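Polymerase X (Deinococcus radiodurans, PDB 2W9M) probably catalyses DNA synthesis from deoxyribonucleoside triphosphates as a family X DNA polymerase, and carries a zinc-binding polymerase/histidinol phosphatase (PHP) domain. Local coordinates at residues 94-97 with 98-102; 332-335 with 336-340; 377-380 with 381-385. All blocks are in the same frame, centred on the assembly; numbering follows the deposited sequence.

Contact 1 of 3, residues 94-97 with 98-102; sequences PGLL and DLLGV
Leu100 packs back on Leu96 and Leu97 along the short helix 94-99. Its CG stands anti to the carbonyl carbon (chi1 -70°), which lays the side chain back along the preceding turn. CB lies near both Leu96 O and Leu97 O. CG then comes down on the carbonyl oxygen of Leu96, with Leu100 CG to Leu96 O at 3.2 Å. Past this branch point, CD1 points toward both earlier leucines. Leu100 CD1 is 4.4 Å from Leu96 CG, and also 4.4 Å from Leu97 CD2. These are loose apolar contacts. Beyond the segments, Leu100 also meets Leu23 and Ile26 of helix 10-26.

The backbone beneath is more tightly held. Three i to i+4 hydrogen bonds run from Asp98 N to Pro94 O, from Leu99 N to Gly95 O and from Leu100 N to Leu96 O, the last at 3.0 Å. Leu99 follows the pattern of Leu100, its CG set over Gly95 O. A type I turn runs from Leu99 to Val102. Asp98 points its carboxylate past Pro94 O, but its main partner is elsewhere: OD1 makes a salt bridge with Arg464.

The arrangement fits a helix-hairpin-helix motif, with helix 107-115 as the second helix. Leu96 and Leu100 both reach Ile110 of that helix. The chemistry is thus two-sided: leucine packing joins helix 94-99 to helices 10-26 and 107-115, while one charged bond ties it to the loop that carries Arg464.

Contact 2 of 3, residues 332-335 with 336-340; sequences HTHS and TWSDG. With ZN (zinc ion), chain D; ZN (zinc ion), chain C.
His334 and Asp339 are brought together by opposite first torsions: CG of His334 is anti to the carbonyl carbon (chi1 -66°), while CG of Asp339 stands between the backbone N and the carbonyl carbon (chi1 64°). The Asp339 carboxylate then reaches back to the imidazole, with OD1 3.6 Å from His334 ND1. The ring and carboxylate planes are 71° apart. Asp339 grips one zinc ion with both oxygens, OD1 at 2.6 Å and OD2 at 2.3 Å. That metal sits over one face of the His334 ring, offset toward its rim. His334 itself binds a second zinc through NE2 at 2.3 Å, and His332 NE2 binds the same ion.

The turn is fixed by Ser335. Its carbonyl oxygen accepts Ser338 N at 3.0 Å and Gly340 N at 2.8 Å, from opposite faces of the carbonyl plane. Its OG accepts Trp337 N at 3.2 Å and lies in the plane of the indole, at its edge.

Glu401 and Asp516 complete the site of His332 and His334; His364 and His518 complete that of Asp339. The His-x-His pair at the end of the first strand of a parallel sheet, with an aspartate shortly behind it, is typical of the metal centre of PHP domains.

Contact 3 of 3, residues 377-380 with 381-385; sequences ERLR and EQLKE
Leu379 meets Gln382 and Leu383 on the packed side of helix 376-391, the helix of a beta-alpha-beta unit between strands 358-364 and 396-403. Leu379 CD1 lies 3.7 Å from Gln382 OE1, where the two side chains pass at a slant. Leu379 CG is 4.3 Å from Leu383 CD1. Leu383 also sets its CG over the carbonyl oxygen of Leu379, to which its own N is bonded at 3.0 Å. Gln382 is buried. Its CG is anti to the backbone N (chi1 -179°) and the chain stays extended, so the amide reaches well off the helix. There NE2 makes a weak hydrogen bond to Asp363 OD2. Arg378 also leaves the helix, and its NH2 bonds to Trp337 O. The indole of Trp337 lies against Glu381 and Gln382, joining this helix to the zinc-binding loop.

The other side is exposed and looser. Glu377, Arg380 and Glu381 touch a crystal neighbour. Glu381 runs back alongside Arg378, but its OE2 is 5.6 Å from Arg378 NE. This is too far for a salt bridge, and any attraction is probably weak. Arg380 and Lys384 lie side by side and point the same way. Arg380 NH1 to Lys384 NZ is modelled at 2.8 Å, although both are donors of like charge, and this approach is doubtful.

The secure bond here is in the backbone, from Lys384 N to Arg380 O at 3.1 Å. The Lys384 chain bends at chi2 and chi4 and curls over that oxygen. As modelled, Lys384 NZ also comes within 3.1 Å of Arg380 O from the opposite face of the carbonyl plane, a position as doubtful as its approach to Arg380 NH1.

In the fold
Contact 2 is the buried one, a metal-binding loop where zinc ions, backbone groups and other side chains take up the polar atoms. Contacts 1 and 3 are partly buried helix segments, each with buried and exposed residues. Contacts 2 and 3 belong to the same PHP domain and touch through the tryptophan of 336-340; their centres are about 13 Å apart. Contact 1 belongs to the polymerase part, yet its nearest atoms come within about 6 Å of contact 2, and Pro94 is close to the zinc ligands Asp516 and His518. Contacts 1 and 3 do not meet. Leucines dominate contact 1, metal ligands contact 2 and long charged side chains contact 3.

Contact 1 of 3, residues 94-97 with 98-102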
ATOM      1  N   PRO A  94       4.143  -0.421   6.960  1.00 30.69           N
ATOM      2  CA  PRO A  94       4.862  -1.411   6.152  1.00 37.24           C
ATOM      3  C   PRO A  94       6.236  -0.919   5.702  1.00 32.05           C
ATOM      4  O   PRO A  94       7.206  -1.669   5.766  1.00 39.70           O
ATOM      5  CB  PRO A  94       3.954  -1.587   4.935  1.00 29.58           C
ATOM      6  CG  PRO A  94       2.598  -1.253   5.436  1.00 38.91           C
ATOM      7  CD  PRO A  94       2.798  -0.150   6.429  1.00 33.79           C
ATOM      8  N   GLY A  95       6.309   0.327   5.250  1.00 29.38           N
ATOM      9  CA  GLY A  95       7.553   0.886   4.756  1.00 35.13           C
ATOM     10  C   GLY A  95       8.603   1.082   5.835  1.00 39.71           C
ATOM     11  O   GLY A  95       9.799   1.037   5.558  1.00 44.26           O
ATOM     12  N   LEU A  96       8.161   1.310   7.067  1.00 30.48           N
ATOM     13  CA  LEU A  96       9.092   1.454   8.173  1.00 30.47           C
ATOM     14  C   LEU A  96       9.670   0.097   8.549  1.00 43.90           C
ATOM     15  O   LEU A  96      10.861  -0.020   8.841  1.00 44.79           O
ATOM     16  CB  LEU A  96       8.413   2.087   9.384  1.00 37.50           C
ATOM     17  CG  LEU A  96       9.349   2.390  10.557  1.00 35.08           C
ATOM     18  CD1 LEU A  96      10.076   3.699  10.316  1.00 41.12           C
ATOM     19  CD2 LEU A  96       8.570   2.449  11.854  1.00 41.35           C
ATOM     20  N   LEU A  97       8.821  -0.928   8.547  1.00 39.43           N
ATOM     21  CA  LEU A  97       9.265  -2.296   8.806  1.00 42.47           C
ATOM     22  C   LEU A  97      10.330  -2.709   7.797  1.00 39.24           C
ATOM     23  O   LEU A  97      11.226  -3.491   8.112  1.00 36.77           O
ATOM     24  CB  LEU A  97       8.086  -3.270   8.744  1.00 32.60           C
ATOM     25  CG  LEU A  97       6.990  -3.057   9.789  1.00 39.00           C
ATOM     26  CD1 LEU A  97       5.894  -4.106   9.636  1.00 29.82           C
ATOM     27  CD2 LEU A  97       7.590  -3.080  11.187  1.00 29.88           C
ATOM     28  N   ASP A  98      10.221  -2.175   6.582  1.00 28.87           N
ATOM     29  CA  ASP A  98      11.189  -2.435   5.525  1.00 31.37           C
ATOM     30  C   ASP A  98      12.528  -1.756   5.790  1.00 36.49           C
ATOM     31  O   ASP A  98      13.578  -2.395   5.719  1.00 32.81           O
ATOM     32  CB  ASP A  98      10.639  -1.977   4.178  1.00 35.17           C
ATOM     33  CG  ASP A  98       9.688  -2.987   3.561  1.00 62.80           C
ATOM     34  OD1 ASP A  98       9.693  -4.163   3.997  1.00 54.15           O
ATOM     35  OD2 ASP A  98       8.940  -2.607   2.633  1.00 75.97           O
ATOM     36  N   LEU A  99      12.482  -0.460   6.088  1.00 42.20           N
ATOM     37  CA  LEU A  99      13.689   0.310   6.379  1.00 35.13           C
ATOM     38  C   LEU A  99      14.463  -0.296   7.546  1.00 28.27           C
ATOM     39  O   LEU A  99      15.691  -0.233   7.583  1.00 36.83           O
ATOM     40  CB  LEU A  99      13.344   1.771   6.683  1.00 29.52           C
ATOM     41  CG  LEU A  99      12.688   2.581   5.565  1.00 33.54           C
ATOM     42  CD1 LEU A  99      12.616   4.055   5.956  1.00 23.87           C
ATOM     43  CD2 LEU A  99      13.452   2.404   4.262  1.00 28.84           C
ATOM     44  N   LEU A 100      13.737  -0.882   8.497  1.00 37.76           N
ATOM     45  CA  LEU A 100      14.351  -1.522   9.657  1.00 40.40           C
ATOM     46  C   LEU A 100      15.116  -2.784   9.264  1.00 39.21           C
ATOM     47  O   LEU A 100      15.797  -3.391  10.090  1.00 47.40           O
ATOM     48  CB  LEU A 100      13.295  -1.859  10.713  1.00 33.42           C
ATOM     49  CG  LEU A 100      12.658  -0.681  11.447  1.00 34.87           C
ATOM     50  CD1 LEU A 100      11.454  -1.146  12.239  1.00 39.23           C
ATOM     51  CD2 LEU A 100      13.664  -0.020  12.352  1.00 30.17           C
ATOM     52  N   GLY A 101      15.002  -3.174   7.999  1.00 39.33           N
ATOM     53  CA  GLY A 101      15.702  -4.342   7.494  1.00 30.61           C
ATOM     54  C   GLY A 101      16.874  -3.986   6.596  1.00 36.94           C
ATOM     55  O   GLY A 101      17.586  -4.869   6.113  1.00 38.32           O
ATOM     56  N   VAL A 102      17.070  -2.691   6.366  1.00 36.19           N
ATOM     57  CA  VAL A 102      18.192  -2.211   5.566  1.00 33.63           C
ATOM     58  C   VAL A 102      19.472  -2.166   6.398  1.00 49.60           C
ATOM     59  O   VAL A 102      19.632  -1.300   7.264  1.00 57.25           O
ATOM     60  CB  VAL A 102      17.923  -0.804   5.001  1.00 35.15           C
ATOM     61  CG1 VAL A 102      19.105  -0.323   4.174  1.00 31.93           C
ATOM     62  CG2 VAL A 102      16.653  -0.800   4.174  1.00 42.77           C
TER

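Contact 2 of 3, residues 332-335 with 336-340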
ATOM      1  N   HIS A 332      -7.888   9.316   5.779  1.00 24.58           N
ATOM      2  CA  HIS A 332      -7.024   8.336   6.421  1.00 22.36           C
ATOM      3  C   HIS A 332      -5.547   8.608   6.121  1.00 23.16           C
ATOM      4  O   HIS A 332      -4.886   7.842   5.432  1.00 23.52           O
ATOM      5  CB  HIS A 332      -7.428   6.913   6.021  1.00 25.91           C
ATOM      6  CG  HIS A 332      -6.714   5.851   6.789  1.00 25.28           C
ATOM      7  ND1 HIS A 332      -6.729   4.521   6.413  1.00 25.40           N
ATOM      8  CD2 HIS A 332      -5.947   5.915   7.899  1.00 28.32           C
ATOM      9  CE1 HIS A 332      -6.012   3.819   7.267  1.00 27.58           C
ATOM     10  NE2 HIS A 332      -5.523   4.640   8.183  1.00 28.78           N
ATOM     11  N   THR A 333      -5.047   9.720   6.646  1.00 27.68           N
ATOM     12  CA  THR A 333      -3.642  10.076   6.520  1.00 20.69           C
ATOM     13  C   THR A 333      -3.052  10.224   7.921  1.00 32.20           C
ATOM     14  O   THR A 333      -3.787  10.444   8.882  1.00 31.02           O
ATOM     15  CB  THR A 333      -3.469  11.399   5.768  1.00 21.12           C
ATOM     16  OG1 THR A 333      -4.113  12.445   6.503  1.00 32.76           O
ATOM     17  CG2 THR A 333      -4.084  11.314   4.376  1.00 26.80           C
ATOM     18  N   HIS A 334      -1.735  10.094   8.044  1.00 29.42           N
ATOM     19  CA  HIS A 334      -1.086  10.203   9.349  1.00 26.98           C
ATOM     20  C   HIS A 334      -0.133  11.390   9.418  1.00 31.54           C
ATOM     21  O   HIS A 334       0.439  11.800   8.410  1.00 38.40           O
ATOM     22  CB  HIS A 334      -0.360   8.904   9.710  1.00 23.19           C
ATOM     23  CG  HIS A 334      -1.282   7.745   9.920  1.00 26.60           C
ATOM     24  ND1 HIS A 334      -1.647   7.298  11.170  1.00 29.15           N
ATOM     25  CD2 HIS A 334      -1.927   6.948   9.032  1.00 24.18           C
ATOM     26  CE1 HIS A 334      -2.475   6.275  11.048  1.00 32.39           C
ATOM     27  NE2 HIS A 334      -2.659   6.045   9.758  1.00 27.39           N
ATOM     28  N   SER A 335       0.023  11.939  10.618  1.00 22.94           N
ATOM     29  CA  SER A 335       0.861  13.110  10.829  1.00 25.87           C
ATOM     30  C   SER A 335       1.877  12.865  11.937  1.00 32.50           C
ATOM     31  O   SER A 335       1.934  11.784  12.527  1.00 28.47           O
ATOM     32  CB  SER A 335      -0.000  14.315  11.207  1.00 32.43           C
ATOM     33  OG  SER A 335      -0.474  14.201  12.543  1.00 25.02           O
ATOM     34  N   THR A 336       2.662  13.894  12.226  1.00 36.67           N
ATOM     35  CA  THR A 336       3.634  13.861  13.311  1.00 33.93           C
ATOM     36  C   THR A 336       3.009  13.534  14.674  1.00 34.56           C
ATOM     37  O   THR A 336       3.676  12.972  15.545  1.00 31.77           O
ATOM     38  CB  THR A 336       4.413  15.186  13.371  1.00 28.60           C
ATOM     39  OG1 THR A 336       5.647  15.033  12.657  1.00 34.56           O
ATOM     40  CG2 THR A 336       4.708  15.580  14.808  1.00 52.50           C
ATOM     41  N   TRP A 337       1.731  13.872  14.849  1.00 31.78           N
ATOM     42  CA  TRP A 337       1.000  13.537  16.073  1.00 29.65           C
ATOM     43  C   TRP A 337       1.053  12.042  16.384  1.00 34.04           C
ATOM     44  O   TRP A 337       1.055  11.636  17.546  1.00 29.45           O
ATOM     45  CB  TRP A 337      -0.465  13.974  15.964  1.00 31.25           C
ATOM     46  CG  TRP A 337      -0.661  15.444  16.075  1.00 32.39           C
ATOM     47  CD1 TRP A 337      -0.613  16.358  15.063  1.00 33.70           C
ATOM     48  CD2 TRP A 337      -0.938  16.179  17.269  1.00 28.14           C
ATOM     49  NE1 TRP A 337      -0.845  17.619  15.554  1.00 29.56           N
ATOM     50  CE2 TRP A 337      -1.044  17.537  16.909  1.00 32.37           C
ATOM     51  CE3 TRP A 337      -1.107  15.822  18.611  1.00 36.28           C
ATOM     52  CZ2 TRP A 337      -1.309  18.539  17.840  1.00 35.52           C
ATOM     53  CZ3 TRP A 337      -1.370  16.820  19.537  1.00 40.84           C
ATOM     54  CH2 TRP A 337      -1.469  18.160  19.147  1.00 37.77           C
ATOM     55  N   SER A 338       1.083  11.225  15.337  1.00 30.39           N
ATOM     56  CA  SER A 338       1.084   9.776  15.484  1.00 31.35           C
ATOM     57  C   SER A 338       2.444   9.212  15.065  1.00 38.77           C
ATOM     58  O   SER A 338       3.473   9.522  15.671  1.00 34.96           O
ATOM     59  CB  SER A 338      -0.027   9.172  14.622  1.00 26.40           C
ATOM     60  OG  SER A 338      -0.429   7.907  15.104  1.00 41.56           O
ATOM     61  N   ASP A 339       2.442   8.394  14.017  1.00 27.54           N
ATOM     62  CA  ASP A 339       3.676   7.848  13.475  1.00 25.55           C
ATOM     63  C   ASP A 339       3.944   8.338  12.052  1.00 20.39           C
ATOM     64  O   ASP A 339       4.609   7.666  11.275  1.00 25.46           O
ATOM     65  CB  ASP A 339       3.671   6.319  13.535  1.00 23.86           C
ATOM     66  CG  ASP A 339       2.587   5.698  12.672  1.00 32.08           C
ATOM     67  OD1 ASP A 339       1.684   6.433  12.217  1.00 33.58           O
ATOM     68  OD2 ASP A 339       2.635   4.467  12.446  1.00 32.16           O
ATOM     69  N   GLY A 340       3.428   9.517  11.721  1.00 21.31           N
ATOM     70  CA  GLY A 340       3.720  10.146  10.444  1.00 15.95           C
ATOM     71  C   GLY A 340       5.010  10.941  10.503  1.00 25.43           C
ATOM     72  O   GLY A 340       5.629  11.059  11.563  1.00 33.97           O
TER
HETATM   73 ZN    ZN D1566      -3.530   4.036   9.075  1.00 24.88          ZN
HETATM   74 ZN    ZN C1565       0.695   4.272  11.248  1.00 34.74          ZN

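Contact 3 of 3, residues 377-380 with 381-385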
ATOM      1  N   GLU A 377      -6.471  13.095  25.728  1.00 34.33           N
ATOM      2  CA  GLU A 377      -5.992  14.461  25.927  1.00 35.91           C
ATOM      3  C   GLU A 377      -5.183  14.991  24.742  1.00 28.74           C
ATOM      4  O   GLU A 377      -5.334  16.147  24.348  1.00 29.72           O
ATOM      5  CB  GLU A 377      -5.186  14.561  27.227  1.00 38.05           C
ATOM      6  CG  GLU A 377      -4.556  13.244  27.674  1.00 65.02           C
ATOM      7  CD  GLU A 377      -5.564  12.290  28.309  1.00 68.96           C
ATOM      8  OE1 GLU A 377      -6.508  12.774  28.969  1.00 64.05           O
ATOM      9  OE2 GLU A 377      -5.412  11.058  28.148  1.00 54.57           O
ATOM     10  N   ARG A 378      -4.323  14.151  24.176  1.00 25.19           N
ATOM     11  CA  ARG A 378      -3.554  14.550  23.000  1.00 34.58           C
ATOM     12  C   ARG A 378      -4.446  14.716  21.769  1.00 34.72           C
ATOM     13  O   ARG A 378      -4.181  15.554  20.907  1.00 31.32           O
ATOM     14  CB  ARG A 378      -2.442  13.547  22.706  1.00 32.71           C
ATOM     15  CG  ARG A 378      -1.239  13.665  23.615  1.00 21.58           C
ATOM     16  CD  ARG A 378      -0.140  12.735  23.146  1.00 31.80           C
ATOM     17  NE  ARG A 378       0.427  13.176  21.875  1.00 52.53           N
ATOM     18  CZ  ARG A 378       0.750  12.362  20.875  1.00 46.91           C
ATOM     19  NH1 ARG A 378       0.545  11.055  20.981  1.00 33.11           N
ATOM     20  NH2 ARG A 378       1.265  12.862  19.761  1.00 37.04           N
ATOM     21  N   LEU A 379      -5.498  13.908  21.685  1.00 30.96           N
ATOM     22  CA  LEU A 379      -6.462  14.048  20.603  1.00 32.57           C
ATOM     23  C   LEU A 379      -7.159  15.402  20.681  1.00 34.81           C
ATOM     24  O   LEU A 379      -7.401  16.043  19.660  1.00 33.41           O
ATOM     25  CB  LEU A 379      -7.502  12.928  20.647  1.00 30.44           C
ATOM     26  CG  LEU A 379      -8.598  13.047  19.587  1.00 27.36           C
ATOM     27  CD1 LEU A 379      -8.010  12.862  18.193  1.00 30.25           C
ATOM     28  CD2 LEU A 379      -9.707  12.043  19.839  1.00 28.19           C
ATOM     29  N   ARG A 380      -7.485  15.836  21.896  1.00 26.63           N
ATOM     30  CA  ARG A 380      -8.148  17.123  22.073  1.00 32.99           C
ATOM     31  C   ARG A 380      -7.223  18.248  21.631  1.00 33.83           C
ATOM     32  O   ARG A 380      -7.666  19.229  21.032  1.00 32.19           O
ATOM     33  CB  ARG A 380      -8.610  17.319  23.518  1.00 40.66           C
ATOM     34  CG  ARG A 380      -9.487  16.186  24.050  1.00 45.95           C
ATOM     35  CD  ARG A 380     -10.705  16.705  24.812  1.00 53.22           C
ATOM     36  NE  ARG A 380     -10.358  17.658  25.867  1.00 66.93           N
ATOM     37  CZ  ARG A 380     -10.350  18.981  25.712  1.00 67.69           C
ATOM     38  NH1 ARG A 380     -10.662  19.512  24.538  1.00 71.18           N
ATOM     39  NH2 ARG A 380     -10.028  19.772  26.728  1.00 46.27           N
ATOM     40  N   GLU A 381      -5.930  18.090  21.908  1.00 28.83           N
ATOM     41  CA  GLU A 381      -4.925  19.045  21.453  1.00 34.42           C
ATOM     42  C   GLU A 381      -4.787  19.066  19.929  1.00 35.43           C
ATOM     43  O   GLU A 381      -4.609  20.130  19.332  1.00 41.90           O
ATOM     44  CB  GLU A 381      -3.570  18.770  22.111  1.00 34.14           C
ATOM     45  CG  GLU A 381      -3.558  19.039  23.606  1.00 53.89           C
ATOM     46  CD  GLU A 381      -2.165  18.968  24.213  1.00 79.21           C
ATOM     47  OE1 GLU A 381      -1.779  19.924  24.921  1.00 85.16           O
ATOM     48  OE2 GLU A 381      -1.456  17.962  23.984  1.00 64.61           O
ATOM     49  N   GLN A 382      -4.871  17.898  19.299  1.00 31.54           N
ATOM     50  CA  GLN A 382      -4.827  17.839  17.841  1.00 33.49           C
ATOM     51  C   GLN A 382      -6.017  18.580  17.237  1.00 31.83           C
ATOM     52  O   GLN A 382      -5.872  19.323  16.265  1.00 32.02           O
ATOM     53  CB  GLN A 382      -4.802  16.391  17.340  1.00 40.21           C
ATOM     54  CG  GLN A 382      -4.743  16.262  15.816  1.00 30.43           C
ATOM     55  CD  GLN A 382      -4.901  14.827  15.339  1.00 36.03           C
ATOM     56  OE1 GLN A 382      -5.979  14.235  15.438  1.00 31.00           O
ATOM     57  NE2 GLN A 382      -3.824  14.264  14.813  1.00 35.94           N
ATOM     58  N   LEU A 383      -7.193  18.377  17.825  1.00 28.07           N
ATOM     59  CA  LEU A 383      -8.414  19.009  17.336  1.00 30.11           C
ATOM     60  C   LEU A 383      -8.329  20.535  17.414  1.00 40.52           C
ATOM     61  O   LEU A 383      -8.810  21.232  16.519  1.00 43.91           O
ATOM     62  CB  LEU A 383      -9.645  18.476  18.082  1.00 29.21           C
ATOM     63  CG  LEU A 383     -10.042  17.028  17.745  1.00 38.81           C
ATOM     64  CD1 LEU A 383     -11.040  16.472  18.746  1.00 27.73           C
ATOM     65  CD2 LEU A 383     -10.596  16.921  16.328  1.00 23.00           C
ATOM     66  N   LYS A 384      -7.706  21.050  18.472  1.00 33.93           N
ATOM     67  CA  LYS A 384      -7.473  22.488  18.579  1.00 39.23           C
ATOM     68  C   LYS A 384      -6.602  22.979  17.424  1.00 44.74           C
ATOM     69  O   LYS A 384      -6.904  23.995  16.796  1.00 39.35           O
ATOM     70  CB  LYS A 384      -6.820  22.844  19.919  1.00 44.85           C
ATOM     71  CG  LYS A 384      -7.804  23.016  21.068  1.00 68.95           C
ATOM     72  CD  LYS A 384      -8.995  22.071  20.925  1.00 83.41           C
ATOM     73  CE  LYS A 384      -9.679  21.822  22.261  1.00 87.36           C
ATOM     74  NZ  LYS A 384      -8.791  21.088  23.211  1.00 78.82           N
ATOM     75  N   GLU A 385      -5.522  22.254  17.147  1.00 36.26           N
ATOM     76  CA  GLU A 385      -4.643  22.601  16.034  1.00 35.95           C
ATOM     77  C   GLU A 385      -5.370  22.571  14.694  1.00 35.54           C
ATOM     78  O   GLU A 385      -5.170  23.448  13.856  1.00 34.72           O
ATOM     79  CB  GLU A 385      -3.430  21.673  15.982  1.00 38.51           C
ATOM     80  CG  GLU A 385      -2.690  21.700  14.648  1.00 37.83           C
ATOM     81  CD  GLU A 385      -1.373  20.944  14.696  1.00 56.48           C
ATOM     82  OE1 GLU A 385      -1.171  20.040  13.855  1.00 59.12           O
ATOM     83  OE2 GLU A 385      -0.544  21.248  15.582  1.00 65.32           O
TER